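Local coordinates for endoribonuclease YbeY (Aquifex aeolicus, PDB 1OZ9), which probably acts as a zinc-dependent, single-strand-specific endoribonuclease in ribosome quality control and maturation of the 16S rRNA 3' end, at residues 96-101 / 106-111. Residues are numbered along the deposited sequence; the frame is centred on the assembly and turned at random.
Sequences RQAREL and EEEVKR
Glu108 reaches from helix 105-120 to meet Gln97, Ala98 and Leu101 on helix 91-101, and illustrates how one buried acid can serve two consecutive helices at their junction. Its CB rests on the methyl of Ala98, the two CB atoms 3.9 Å apart, where the backbones come nearest. With CG anti to the backbone N (chi1 -178°) and the chain bent at chi2 (65°), the carboxylate brings OE2 to Gln97 and OE1 to Leu101. Glu108 OE2 lies 3.6 Å from Gln97 CB and close to the end of the Gln97 side chain, whose amide plane stands 86° from the carboxylate. On the other oxygen, Glu108 OE1 is touched by Leu101 CD1 at 3.8 Å and is hydrogen-bonded to His103 NE2 in the connecting turn. Farther out, Glu107 is gripped within its own helix by salt bridges from Lys110 and Arg111, Arg111 NE approaching Glu107 OE2 on its anti side. An alanine in place of Glu108 would probably leave His103 without this partner and open a gap beside Gln97 and Leu101. The chemistry thus implies a polar tie between turn and helix, about 8 Å, side chain to side chain, from His115, a predicted zinc ligand.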
loop_
_atom_site.group_PDB
_atom_site.type_symbol
_atom_site.label_atom_id
_atom_site.label_comp_id
_atom_site.label_asym_id
_atom_site.label_seq_id
_atom_site.Cartn_x
_atom_site.Cartn_y
_atom_site.Cartn_z
ATOM N N ARG A 96 0.126 -11.041 -11.857
ATOM C CA ARG A 96 0.713 -12.377 -11.790
ATOM C C ARG A 96 0.394 -13.044 -10.476
ATOM O O ARG A 96 0.134 -14.247 -10.435
ATOM C CB ARG A 96 2.237 -12.359 -11.978
ATOM C CG ARG A 96 2.711 -12.066 -13.392
ATOM C CD ARG A 96 4.236 -12.093 -13.554
ATOM N NE ARG A 96 4.668 -11.008 -14.434
ATOM C CZ ARG A 96 5.338 -9.931 -14.020
ATOM N NH1 ARG A 96 5.695 -9.805 -12.750
ATOM N NH2 ARG A 96 5.673 -8.989 -14.893
ATOM N N GLN A 97 0.447 -12.270 -9.397
ATOM C CA GLN A 97 0.167 -12.823 -8.081
ATOM C C GLN A 97 -1.293 -13.204 -7.979
ATOM O O GLN A 97 -1.647 -14.275 -7.465
ATOM C CB GLN A 97 0.584 -11.841 -6.949
ATOM C CG GLN A 97 2.093 -11.822 -6.756
ATOM C CD GLN A 97 2.621 -10.791 -5.747
ATOM O OE1 GLN A 97 1.859 -10.096 -5.049
ATOM N NE2 GLN A 97 3.933 -10.711 -5.668
ATOM N N ALA A 98 -2.145 -12.328 -8.484
ATOM C CA ALA A 98 -3.571 -12.607 -8.480
ATOM C C ALA A 98 -3.800 -13.920 -9.222
ATOM O O ALA A 98 -4.570 -14.749 -8.771
ATOM C CB ALA A 98 -4.366 -11.454 -9.152
ATOM N N ARG A 99 -3.100 -14.108 -10.338
ATOM C CA ARG A 99 -3.228 -15.350 -11.134
ATOM C C ARG A 99 -2.757 -16.541 -10.291
ATOM O O ARG A 99 -3.431 -17.567 -10.216
ATOM C CB ARG A 99 -2.410 -15.247 -12.433
ATOM C CG ARG A 99 -2.330 -16.532 -13.259
ATOM C CD ARG A 99 -1.702 -16.372 -14.662
ATOM N NE ARG A 99 -0.238 -16.289 -14.614
ATOM C CZ ARG A 99 0.473 -15.237 -15.026
ATOM N NH1 ARG A 99 -0.142 -14.177 -15.542
ATOM N NH2 ARG A 99 1.803 -15.259 -14.943
ATOM N N GLU A 100 -1.612 -16.385 -9.636
ATOM C CA GLU A 100 -1.051 -17.469 -8.827
ATOM C C GLU A 100 -1.913 -17.776 -7.610
ATOM O O GLU A 100 -2.039 -18.927 -7.211
ATOM C CB GLU A 100 0.389 -17.132 -8.403
ATOM C CG GLU A 100 1.287 -16.871 -9.609
ATOM C CD GLU A 100 2.666 -16.288 -9.288
ATOM O OE1 GLU A 100 2.829 -15.535 -8.287
ATOM O OE2 GLU A 100 3.597 -16.583 -10.083
ATOM N N LEU A 101 -2.537 -16.762 -7.041
ATOM C CA LEU A 101 -3.308 -16.962 -5.820
ATOM C C LEU A 101 -4.768 -17.318 -6.031
ATOM O O LEU A 101 -5.462 -17.717 -5.092
ATOM C CB LEU A 101 -3.210 -15.745 -4.927
ATOM C CG LEU A 101 -1.817 -15.520 -4.356
ATOM C CD1 LEU A 101 -1.742 -14.135 -3.728
ATOM C CD2 LEU A 101 -1.464 -16.645 -3.356
ATOM N N GLU A 106 -8.384 -6.808 -8.652
ATOM C CA GLU A 106 -8.883 -5.822 -7.689
ATOM C C GLU A 106 -8.612 -6.316 -6.295
ATOM O O GLU A 106 -8.184 -5.549 -5.447
ATOM C CB GLU A 106 -10.381 -5.553 -7.833
ATOM C CG GLU A 106 -10.722 -4.864 -9.134
ATOM C CD GLU A 106 -12.132 -4.292 -9.183
ATOM O OE1 GLU A 106 -12.843 -4.280 -8.149
ATOM O OE2 GLU A 106 -12.531 -3.857 -10.281
ATOM N N GLU A 107 -8.856 -7.603 -6.057
ATOM C CA GLU A 107 -8.604 -8.129 -4.728
ATOM C C GLU A 107 -7.114 -8.021 -4.382
ATOM O O GLU A 107 -6.765 -7.653 -3.252
ATOM C CB GLU A 107 -9.098 -9.568 -4.589
ATOM C CG GLU A 107 -8.778 -10.184 -3.228
ATOM C CD GLU A 107 -9.567 -9.578 -2.058
ATOM O OE1 GLU A 107 -10.716 -9.114 -2.253
ATOM O OE2 GLU A 107 -9.036 -9.575 -0.921
ATOM N N GLU A 108 -6.240 -8.293 -5.345
ATOM C CA GLU A 108 -4.797 -8.236 -5.083
ATOM C C GLU A 108 -4.342 -6.793 -4.840
ATOM O O GLU A 108 -3.532 -6.504 -3.935
ATOM C CB GLU A 108 -3.998 -8.897 -6.222
ATOM C CG GLU A 108 -2.473 -8.919 -6.012
ATOM C CD GLU A 108 -2.031 -9.780 -4.825
ATOM O OE1 GLU A 108 -2.867 -10.540 -4.257
ATOM O OE2 GLU A 108 -0.829 -9.705 -4.458
ATOM N N VAL A 109 -4.868 -5.869 -5.636
ATOM C CA VAL A 109 -4.494 -4.483 -5.431
ATOM C C VAL A 109 -4.963 -3.953 -4.073
ATOM O O VAL A 109 -4.245 -3.220 -3.395
ATOM C CB VAL A 109 -4.990 -3.616 -6.596
ATOM C CG1 VAL A 109 -4.805 -2.125 -6.263
ATOM C CG2 VAL A 109 -4.202 -4.031 -7.858
ATOM N N LYS A 110 -6.177 -4.310 -3.696
ATOM C CA LYS A 110 -6.736 -3.925 -2.403
ATOM C C LYS A 110 -5.839 -4.434 -1.260
ATOM O O LYS A 110 -5.489 -3.688 -0.315
ATOM C CB LYS A 110 -8.151 -4.495 -2.235
ATOM C CG LYS A 110 -8.813 -4.162 -0.871
ATOM C CD LYS A 110 -10.244 -4.718 -0.782
ATOM C CE LYS A 110 -10.245 -6.215 -0.615
ATOM N NZ LYS A 110 -11.628 -6.810 -0.608
ATOM N N ARG A 111 -5.437 -5.687 -1.370
ATOM C CA ARG A 111 -4.595 -6.308 -0.353
ATOM C C ARG A 111 -3.213 -5.655 -0.276
ATOM O O ARG A 111 -2.634 -5.512 0.817
ATOM C CB ARG A 111 -4.469 -7.800 -0.618
ATOM C CG ARG A 111 -5.740 -8.608 -0.218
ATOM C CD ARG A 111 -5.624 -10.109 -0.503
ATOM N NE ARG A 111 -6.897 -10.830 -0.521
ATOM C CZ ARG A 111 -7.003 -12.180 -0.489
ATOM N NH1 ARG A 111 -5.910 -12.940 -0.401
ATOM N NH2 ARG A 111 -8.201 -12.780 -0.536
#